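Local coordinates for protein 2-C-methyl-D-erythritol 2,4-cyclodiphosphate synthase (Thermus thermophilus, PDB 1IV3) that converts 4-diphosphocytidyl-2-C-methyl-D-erythritol 2-phosphate to 2-C-methyl-D-erythritol 2,4-cyclodiphosphate with release of CMP, a metal-dependent step of isoprenoid biosynthesis, at residues A[39-48]-A[142-150]; A[92-101]-A[125-136]. The protein carries 3 engineered substitutions. All blocks are in the same frame, centred on the assembly; numbering follows the deposited sequence.

Both contacts are built on one mixed beta-sheet, and their centres lie about 10 Å apart. Interaction 1 lays helix 39-50 along strand 141-150; interaction 2 pairs strand 91-99 with strand 127-132, an outermost strand of the sheet within this chain. Strands 141-150 and 91-99 are neighbours, so the two contacts meet: Gln143 N lies 2.7 Å from Thr99 O, probably as a hydrogen bond, and the methyl of Ala144 packs on Leu98. Along the chain, interaction 2 is nested inside the loop that interaction 1 closes. Interaction 1 carries a magnesium ligand, and Lys132 of interaction 2 bonds to Asp8 of the second subunit, placing substrate-binding residues of one chain beside the metal site of its neighbour.

Interaction 1: residues A[39-48]-A[142-150]; sequences AAMHALTDAL and VQARAVVLL. Engineered in segment 39-48: Met41 (natural residue Leu). With MG (magnesium ion), chain G.
The carbonyl oxygen of Ala39 accepts one hydrogen bond, from Ala43 N a helical turn on, with Ala43 N 2.9 Å from Ala39 O, and is also touched by the methyl of Ala144, whose CB lies 3.3 Å from Ala39 O. This pair illustrates how small side chains let a helix settle low on a sheet. The axes of helix 39-48 and strand 142-150 come within 7.2 Å, inclined by 32°, and alanines meet along the seam: Ala43 CB touches Ala144 CB at 3.9 Å, and Ala146 follows two residues on, on the same face of the strand. Leu44 closes over Ala146 from the flank; with CG anti to the carbonyl carbon (chi1 -72°) its CD2 comes down to 3.8 Å from Ala146 CB, while the same side chain also meets Leu77, Leu116 and Met120 of the covering helices. Farther along, Val148 takes over, its CG2 tucked 3.7 Å from Ala47 O. Leu48 crosses Val148 at about a right angle, CD2 touching both valine methyls before reaching Leu150. Trimming Val148 to an alanine would probably open a gap beneath Ala47 and leave the end of Leu48 freer to turn. On the side of the helix turned from the strand, Thr45 OG1 and Thr45 N reach the carbonyl oxygen of Met41, an engineered residue, from opposite faces of its plane. His42 leads away too: its ND1 binds magnesium at 2.0 Å beside a water, Asp8 and His10, and its NE2 is hydrogen-bonded to Ser73, which fixes the ring. No hydrogen bond crosses between helix and strand, so the height of the metal-binding helix above the strand is probably set by the fit of small apolar groups.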
loop_
_atom_site.group_PDB
_atom_site.type_symbol
_atom_site.label_atom_id
_atom_site.label_comp_id
_atom_site.label_asym_id
_atom_site.label_seq_id
_atom_site.Cartn_x
_atom_site.Cartn_y
_atom_site.Cartn_z
ATOM N N ALA A 39 -11.595 -7.331 -7.157
ATOM C CA ALA A 39 -10.668 -6.792 -6.166
ATOM C C ALA A 39 -10.554 -5.278 -6.231
ATOM O O ALA A 39 -10.356 -4.602 -5.217
ATOM C CB ALA A 39 -9.335 -7.494 -6.390
ATOM N N ALA A 40 -10.638 -4.705 -7.432
ATOM C CA ALA A 40 -10.606 -3.261 -7.638
ATOM C C ALA A 40 -11.775 -2.610 -6.902
ATOM O O ALA A 40 -11.621 -1.712 -6.086
ATOM C CB ALA A 40 -10.710 -2.889 -9.116
ATOM N N MET A 41 -12.977 -3.109 -7.216
ATOM C CA MET A 41 -14.157 -2.576 -6.546
ATOM C C MET A 41 -14.026 -2.737 -5.034
ATOM O O MET A 41 -14.342 -1.822 -4.272
ATOM C CB MET A 41 -15.441 -3.274 -6.991
ATOM C CG MET A 41 -15.980 -2.934 -8.362
ATOM S SD MET A 41 -16.687 -1.282 -8.560
ATOM C CE MET A 41 -15.374 -0.432 -9.344
ATOM N N HIS A 42 -13.574 -3.899 -4.553
ATOM C CA HIS A 42 -13.537 -4.090 -3.100
ATOM C C HIS A 42 -12.540 -3.163 -2.411
ATOM O O HIS A 42 -12.864 -2.577 -1.377
ATOM C CB HIS A 42 -13.181 -5.534 -2.753
ATOM C CG HIS A 42 -14.298 -6.459 -3.099
ATOM N ND1 HIS A 42 -14.244 -7.816 -2.935
ATOM C CD2 HIS A 42 -15.529 -6.176 -3.610
ATOM C CE1 HIS A 42 -15.389 -8.358 -3.328
ATOM N NE2 HIS A 42 -16.183 -7.382 -3.744
ATOM N N ALA A 43 -11.373 -3.034 -3.033
ATOM C CA ALA A 43 -10.361 -2.165 -2.403
ATOM C C ALA A 43 -10.785 -0.703 -2.415
ATOM O O ALA A 43 -10.536 0.028 -1.454
ATOM C CB ALA A 43 -9.021 -2.340 -3.109
ATOM N N LEU A 44 -11.428 -0.241 -3.497
ATOM C CA LEU A 44 -11.928 1.134 -3.554
ATOM C C LEU A 44 -13.015 1.342 -2.512
ATOM O O LEU A 44 -13.092 2.382 -1.858
ATOM C CB LEU A 44 -12.491 1.458 -4.956
ATOM C CG LEU A 44 -11.414 1.605 -6.034
ATOM C CD1 LEU A 44 -11.991 1.570 -7.444
ATOM C CD2 LEU A 44 -10.631 2.892 -5.786
ATOM N N THR A 45 -13.877 0.333 -2.352
ATOM C CA THR A 45 -14.994 0.479 -1.403
ATOM C C THR A 45 -14.463 0.568 0.033
ATOM O O THR A 45 -14.859 1.430 0.835
ATOM C CB THR A 45 -15.974 -0.695 -1.535
ATOM O OG1 THR A 45 -16.508 -0.788 -2.866
ATOM C CG2 THR A 45 -17.189 -0.489 -0.629
ATOM N N ASP A 46 -13.545 -0.343 0.366
ATOM C CA ASP A 46 -12.915 -0.274 1.686
ATOM C C ASP A 46 -12.203 1.068 1.887
ATOM O O ASP A 46 -12.261 1.644 2.974
ATOM C CB ASP A 46 -11.931 -1.418 1.912
ATOM C CG ASP A 46 -12.552 -2.682 2.482
ATOM O OD1 ASP A 46 -13.734 -2.633 2.889
ATOM O OD2 ASP A 46 -11.865 -3.728 2.555
ATOM N N ALA A 47 -11.508 1.586 0.875
ATOM C CA ALA A 47 -10.798 2.855 1.025
ATOM C C ALA A 47 -11.767 3.993 1.324
ATOM O O ALA A 47 -11.498 4.841 2.180
ATOM C CB ALA A 47 -9.991 3.166 -0.232
ATOM N N LEU A 48 -12.911 4.030 0.604
ATOM C CA LEU A 48 -13.944 5.035 0.867
ATOM C C LEU A 48 -14.489 4.931 2.274
ATOM O O LEU A 48 -14.600 5.932 2.992
ATOM C CB LEU A 48 -15.086 4.858 -0.144
ATOM C CG LEU A 48 -14.763 5.231 -1.596
ATOM C CD1 LEU A 48 -15.909 4.813 -2.529
ATOM C CD2 LEU A 48 -14.509 6.730 -1.767
ATOM N N VAL A 142 -5.365 -12.324 -7.684
ATOM C CA VAL A 142 -5.472 -10.937 -8.141
ATOM C C VAL A 142 -5.374 -10.064 -6.891
ATOM O O VAL A 142 -6.046 -10.395 -5.894
ATOM C CB VAL A 142 -6.754 -10.670 -8.923
ATOM C CG1 VAL A 142 -8.010 -11.119 -8.153
ATOM C CG2 VAL A 142 -6.848 -9.193 -9.289
ATOM N N GLN A 143 -4.554 -9.012 -6.907
ATOM C CA GLN A 143 -4.474 -8.164 -5.718
ATOM C C GLN A 143 -4.822 -6.729 -6.116
ATOM O O GLN A 143 -4.483 -6.331 -7.237
ATOM C CB GLN A 143 -3.093 -8.178 -5.096
ATOM C CG GLN A 143 -2.565 -9.571 -4.780
ATOM C CD GLN A 143 -1.072 -9.595 -4.485
ATOM O OE1 GLN A 143 -0.247 -10.075 -5.267
ATOM N NE2 GLN A 143 -0.705 -9.054 -3.327
ATOM N N ALA A 144 -5.466 -5.970 -5.236
ATOM C CA ALA A 144 -5.688 -4.555 -5.506
ATOM C C ALA A 144 -5.325 -3.774 -4.253
ATOM O O ALA A 144 -5.636 -4.254 -3.162
ATOM C CB ALA A 144 -7.134 -4.245 -5.879
ATOM N N ARG A 145 -4.712 -2.608 -4.425
ATOM C CA ARG A 145 -4.538 -1.676 -3.309
ATOM C C ARG A 145 -4.889 -0.291 -3.814
ATOM O O ARG A 145 -4.513 0.052 -4.946
ATOM C CB ARG A 145 -3.116 -1.735 -2.745
ATOM C CG ARG A 145 -2.706 -3.155 -2.349
ATOM C CD ARG A 145 -1.352 -3.161 -1.635
ATOM N NE ARG A 145 -1.142 -4.492 -1.043
ATOM C CZ ARG A 145 -0.608 -5.459 -1.782
ATOM N NH1 ARG A 145 -0.259 -5.194 -3.033
ATOM N NH2 ARG A 145 -0.424 -6.658 -1.252
ATOM N N ALA A 146 -5.635 0.454 -2.995
ATOM C CA ALA A 146 -6.204 1.713 -3.439
ATOM C C ALA A 146 -6.067 2.815 -2.386
ATOM O O ALA A 146 -6.246 2.498 -1.211
ATOM C CB ALA A 146 -7.696 1.586 -3.770
ATOM N N VAL A 147 -5.805 4.038 -2.851
ATOM C CA VAL A 147 -5.890 5.222 -1.976
ATOM C C VAL A 147 -6.947 6.149 -2.557
ATOM O O VAL A 147 -6.993 6.360 -3.785
ATOM C CB VAL A 147 -4.548 5.964 -1.854
ATOM C CG1 VAL A 147 -4.568 7.069 -0.826
ATOM C CG2 VAL A 147 -3.438 4.985 -1.469
ATOM N N VAL A 148 -7.798 6.696 -1.713
ATOM C CA VAL A 148 -8.739 7.703 -2.230
ATOM C C VAL A 148 -8.496 9.008 -1.480
ATOM O O VAL A 148 -8.025 9.048 -0.325
ATOM C CB VAL A 148 -10.215 7.290 -2.085
ATOM C CG1 VAL A 148 -10.543 6.074 -2.936
ATOM C CG2 VAL A 148 -10.527 7.025 -0.620
ATOM N N LEU A 149 -8.826 10.093 -2.173
ATOM C CA LEU A 149 -8.663 11.422 -1.573
ATOM C C LEU A 149 -10.003 12.137 -1.680
ATOM O O LEU A 149 -10.612 12.078 -2.758
ATOM C CB LEU A 149 -7.548 12.149 -2.302
ATOM C CG LEU A 149 -7.149 13.545 -1.838
ATOM C CD1 LEU A 149 -6.569 13.496 -0.435
ATOM C CD2 LEU A 149 -6.172 14.159 -2.843
ATOM N N LEU A 150 -10.416 12.771 -0.603
ATOM C CA LEU A 150 -11.726 13.415 -0.579
ATOM C C LEU A 150 -11.649 14.818 0.030
ATOM O O LEU A 150 -10.927 14.979 1.011
ATOM C CB LEU A 150 -12.709 12.577 0.235
ATOM C CG LEU A 150 -12.872 11.111 -0.179
ATOM C CD1 LEU A 150 -12.115 10.227 0.795
ATOM C CD2 LEU A 150 -14.330 10.700 -0.244
HETATM MG MG MG G . -12.763 -9.018 -2.476
HETATM O O HOH W 1 -13.415 -9.689 -0.339
#

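Interaction 2: residues A[92-101]-A[125-136]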
loop_
_atom_site.group_PDB
_atom_site.type_symbol
_atom_site.label_atom_id
_atom_site.label_comp_id
_atom_site.label_asym_id
_atom_site.label_seq_id
_atom_site.Cartn_x
_atom_site.Cartn_y
_atom_site.Cartn_z
ATOM N N LEU A 92 -12.462 13.265 -4.587
ATOM C CA LEU A 92 -11.599 14.009 -5.491
ATOM C C LEU A 92 -10.743 13.132 -6.389
ATOM O O LEU A 92 -10.490 13.455 -7.543
ATOM C CB LEU A 92 -10.635 14.936 -4.719
ATOM C CG LEU A 92 -9.683 15.720 -5.631
ATOM C CD1 LEU A 92 -10.412 16.633 -6.602
ATOM C CD2 LEU A 92 -8.712 16.548 -4.797
ATOM N N GLN A 93 -10.255 12.008 -5.830
ATOM C CA GLN A 93 -9.299 11.229 -6.615
ATOM C C GLN A 93 -9.245 9.779 -6.177
ATOM O O GLN A 93 -9.427 9.557 -4.959
ATOM C CB GLN A 93 -7.887 11.836 -6.442
ATOM C CG GLN A 93 -6.884 11.221 -7.421
ATOM C CD GLN A 93 -5.659 12.088 -7.683
ATOM O OE1 GLN A 93 -4.949 11.905 -8.689
ATOM N NE2 GLN A 93 -5.425 12.995 -6.742
ATOM N N ALA A 94 -8.986 8.848 -7.096
ATOM C CA ALA A 94 -8.720 7.467 -6.677
ATOM C C ALA A 94 -7.483 6.974 -7.424
ATOM O O ALA A 94 -7.391 7.173 -8.629
ATOM C CB ALA A 94 -9.918 6.548 -6.917
ATOM N N SER A 95 -6.554 6.343 -6.704
ATOM C CA SER A 95 -5.326 5.854 -7.310
ATOM C C SER A 95 -5.147 4.418 -6.859
ATOM O O SER A 95 -5.112 4.199 -5.645
ATOM C CB SER A 95 -4.129 6.705 -6.872
ATOM O OG SER A 95 -2.953 6.220 -7.517
ATOM N N LEU A 96 -5.075 3.475 -7.800
ATOM C CA LEU A 96 -4.963 2.093 -7.328
ATOM C C LEU A 96 -4.100 1.246 -8.248
ATOM O O LEU A 96 -3.932 1.588 -9.413
ATOM C CB LEU A 96 -6.339 1.444 -7.222
ATOM C CG LEU A 96 -7.053 1.196 -8.550
ATOM C CD1 LEU A 96 -8.181 0.183 -8.387
ATOM C CD2 LEU A 96 -7.632 2.498 -9.092
ATOM N N VAL A 97 -3.611 0.158 -7.650
ATOM C CA VAL A 97 -2.786 -0.786 -8.387
ATOM C C VAL A 97 -3.463 -2.154 -8.378
ATOM O O VAL A 97 -3.866 -2.641 -7.323
ATOM C CB VAL A 97 -1.403 -0.962 -7.742
ATOM C CG1 VAL A 97 -0.505 -1.877 -8.548
ATOM C CG2 VAL A 97 -0.737 0.410 -7.574
ATOM N N LEU A 98 -3.545 -2.729 -9.568
ATOM C CA LEU A 98 -3.981 -4.098 -9.729
ATOM C C LEU A 98 -2.780 -4.974 -10.101
ATOM O O LEU A 98 -2.055 -4.626 -11.035
ATOM C CB LEU A 98 -5.026 -4.234 -10.818
ATOM C CG LEU A 98 -6.194 -3.265 -10.694
ATOM C CD1 LEU A 98 -7.241 -3.627 -11.750
ATOM C CD2 LEU A 98 -6.789 -3.286 -9.297
ATOM N N THR A 99 -2.661 -6.064 -9.348
ATOM C CA THR A 99 -1.553 -6.991 -9.545
ATOM C C THR A 99 -2.077 -8.383 -9.835
ATOM O O THR A 99 -2.878 -8.936 -9.074
ATOM C CB THR A 99 -0.658 -7.022 -8.290
ATOM O OG1 THR A 99 -0.194 -5.696 -8.005
ATOM C CG2 THR A 99 0.559 -7.886 -8.530
ATOM N N LEU A 100 -1.644 -8.942 -10.953
ATOM C CA LEU A 100 -1.992 -10.319 -11.325
ATOM C C LEU A 100 -1.106 -10.750 -12.493
ATOM O O LEU A 100 -0.700 -9.916 -13.313
ATOM C CB LEU A 100 -3.473 -10.452 -11.659
ATOM C CG LEU A 100 -3.980 -9.919 -12.999
ATOM C CD1 LEU A 100 -5.482 -10.163 -13.158
ATOM C CD2 LEU A 100 -3.681 -8.443 -13.153
ATOM N N ASP A 101 -0.774 -12.037 -12.547
ATOM C CA ASP A 101 0.165 -12.495 -13.576
ATOM C C ASP A 101 -0.519 -12.718 -14.912
ATOM O O ASP A 101 0.130 -12.637 -15.960
ATOM C CB ASP A 101 0.888 -13.759 -13.078
ATOM C CG ASP A 101 1.735 -13.463 -11.857
ATOM O OD1 ASP A 101 1.566 -12.405 -11.214
ATOM O OD2 ASP A 101 2.624 -14.278 -11.519
ATOM N N ASP A 125 -8.496 12.174 -15.475
ATOM C CA ASP A 125 -7.163 12.448 -14.918
ATOM C C ASP A 125 -7.094 12.299 -13.401
ATOM O O ASP A 125 -6.053 12.386 -12.742
ATOM C CB ASP A 125 -6.766 13.874 -15.334
ATOM C CG ASP A 125 -7.675 14.859 -14.608
ATOM O OD1 ASP A 125 -7.286 15.379 -13.545
ATOM O OD2 ASP A 125 -8.795 15.062 -15.118
ATOM N N ARG A 126 -8.248 12.055 -12.773
ATOM C CA ARG A 126 -8.320 11.805 -11.344
ATOM C C ARG A 126 -8.548 10.320 -11.087
ATOM O O ARG A 126 -8.826 9.927 -9.952
ATOM C CB ARG A 126 -9.472 12.625 -10.731
ATOM C CG ARG A 126 -9.179 14.116 -10.659
ATOM C CD ARG A 126 -8.113 14.367 -9.598
ATOM N NE ARG A 126 -7.864 15.764 -9.298
ATOM C CZ ARG A 126 -7.245 16.249 -8.231
ATOM N NH1 ARG A 126 -6.739 15.493 -7.246
ATOM N NH2 ARG A 126 -7.137 17.579 -8.168
ATOM N N ILE A 127 -8.463 9.506 -12.140
ATOM C CA ILE A 127 -8.498 8.050 -11.983
ATOM C C ILE A 127 -7.080 7.533 -12.247
ATOM O O ILE A 127 -6.625 7.563 -13.392
ATOM C CB ILE A 127 -9.488 7.328 -12.912
ATOM C CG1 ILE A 127 -10.959 7.693 -12.697
ATOM C CG2 ILE A 127 -9.302 5.807 -12.789
ATOM C CD1 ILE A 127 -11.431 7.273 -11.314
ATOM N N GLY A 128 -6.386 7.077 -11.200
ATOM C CA GLY A 128 -5.017 6.629 -11.416
ATOM C C GLY A 128 -4.956 5.112 -11.314
ATOM O O GLY A 128 -4.824 4.599 -10.215
ATOM N N LEU A 129 -5.078 4.420 -12.434
ATOM C CA LEU A 129 -5.093 2.967 -12.455
ATOM C C LEU A 129 -3.769 2.467 -13.016
ATOM O O LEU A 129 -3.424 2.881 -14.130
ATOM C CB LEU A 129 -6.284 2.510 -13.302
ATOM C CG LEU A 129 -6.362 1.009 -13.590
ATOM C CD1 LEU A 129 -6.400 0.184 -12.312
ATOM C CD2 LEU A 129 -7.598 0.695 -14.448
ATOM N N THR A 130 -3.011 1.646 -12.284
ATOM C CA THR A 130 -1.800 1.073 -12.874
ATOM C C THR A 130 -1.865 -0.445 -12.725
ATOM O O THR A 130 -2.548 -0.931 -11.820
ATOM C CB THR A 130 -0.501 1.575 -12.213
ATOM O OG1 THR A 130 -0.535 1.259 -10.811
ATOM C CG2 THR A 130 -0.398 3.084 -12.316
ATOM N N PHE A 131 -1.150 -1.170 -13.585
ATOM C CA PHE A 131 -1.193 -2.620 -13.669
ATOM C C PHE A 131 0.190 -3.214 -13.440
ATOM O O PHE A 131 1.156 -2.653 -13.976
ATOM C CB PHE A 131 -1.667 -3.072 -15.063
ATOM C CG PHE A 131 -2.990 -2.508 -15.522
ATOM C CD1 PHE A 131 -4.072 -2.361 -14.682
ATOM C CD2 PHE A 131 -3.134 -2.113 -16.847
ATOM C CE1 PHE A 131 -5.259 -1.849 -15.168
ATOM C CE2 PHE A 131 -4.308 -1.606 -17.335
ATOM C CZ PHE A 131 -5.400 -1.465 -16.489
ATOM N N LYS A 132 0.229 -4.293 -12.688
ATOM C CA LYS A 132 1.459 -5.001 -12.403
ATOM C C LYS A 132 1.190 -6.510 -12.456
ATOM O O LYS A 132 0.067 -6.971 -12.291
ATOM C CB LYS A 132 2.041 -4.689 -11.025
ATOM C CG LYS A 132 2.238 -3.224 -10.728
ATOM C CD LYS A 132 3.393 -2.594 -11.482
ATOM C CE LYS A 132 4.689 -3.374 -11.314
ATOM N NZ LYS A 132 5.781 -2.730 -12.106
ATOM N N THR A 133 2.291 -7.241 -12.656
ATOM C CA THR A 133 2.264 -8.673 -12.419
ATOM C C THR A 133 3.026 -8.938 -11.116
ATOM O O THR A 133 3.725 -8.035 -10.661
ATOM C CB THR A 133 2.935 -9.516 -13.508
ATOM O OG1 THR A 133 4.354 -9.424 -13.286
ATOM C CG2 THR A 133 2.655 -8.960 -14.886
ATOM N N SER A 134 2.901 -10.128 -10.556
ATOM C CA SER A 134 3.519 -10.401 -9.260
ATOM C C SER A 134 4.958 -10.876 -9.413
ATOM O O SER A 134 5.624 -11.132 -8.416
ATOM C CB SER A 134 2.743 -11.497 -8.517
ATOM O OG SER A 134 2.960 -12.764 -9.135
ATOM N N GLU A 135 5.400 -11.004 -10.663
ATOM C CA GLU A 135 6.729 -11.588 -10.892
ATOM C C GLU A 135 6.816 -12.933 -10.195
ATOM O O GLU A 135 7.853 -13.330 -9.643
ATOM C CB GLU A 135 7.813 -10.646 -10.383
ATOM C CG GLU A 135 7.959 -9.330 -11.109
ATOM C CD GLU A 135 8.293 -9.454 -12.579
ATOM O OE1 GLU A 135 7.911 -8.541 -13.345
ATOM O OE2 GLU A 135 8.922 -10.447 -12.985
ATOM N N GLY A 136 5.704 -13.675 -10.179
ATOM C CA GLY A 136 5.730 -14.992 -9.571
ATOM C C GLY A 136 5.634 -15.006 -8.069
ATOM O O GLY A 136 5.655 -16.069 -7.441
HETATM O O HOH W 2 -1.834 3.418 -9.365
#
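Gly128 and Ser95 sit side by side in the tightest part of this strand pair, their CA atoms only 4.2 Å apart. The absence of a side chain on Gly128 lets the backbones come this close beside Ser95 OG, which is hydrogen-bonded to Ser50 and Tyr5 of the second subunit. Backbone bonds alternate in the parallel pattern: Leu96 N reaches Gly128 O at 2.7 Å, and Thr130 N then turns back to Leu96 O. On the face that carries the leucines, Leu129 CD1 lies against Leu98 CG at 3.8 Å and also meets Leu96. Across the sheet, Val97 CG1 lies 3.8 Å from Lys132 CG, on the bent chain of that lysine, whose NZ goes on to Asp8 of the second subunit. Strands 91-99 and 127-132 with the intervening helix 109-120 form a beta-alpha-beta unit, whose helix covers Leu129 and Phe131. Toward the ends exposure rises: Leu92 and Arg126 are partly open to solvent, as are Asp101, Thr133 and Gly136. Beside a classic beta bulge in which Leu92 and Gln93 both face Leu149, the guanidinium of Arg126 is covered on one face by Leu92 CD1, 3.6 Å above its plane. At the other end, the strands give way to loops that bind the substrate, and a carboxylate takes over from backbone pairing. Ser134 OG, also hydrogen-bonded to Ala138 N, meets the syn lone pair of Asp101 OD1 at 2.5 Å, and Ser134 N reaches Asp101 OD1 at 2.7 Å from 35° out of the carboxylate plane. Looser is Gly136 N, with only a weak bond to Asp101 OD2. Neighbouring Thr133, a predicted transition-state stabilizer, has its OG1 engaged by Glu135 N in an ST turn.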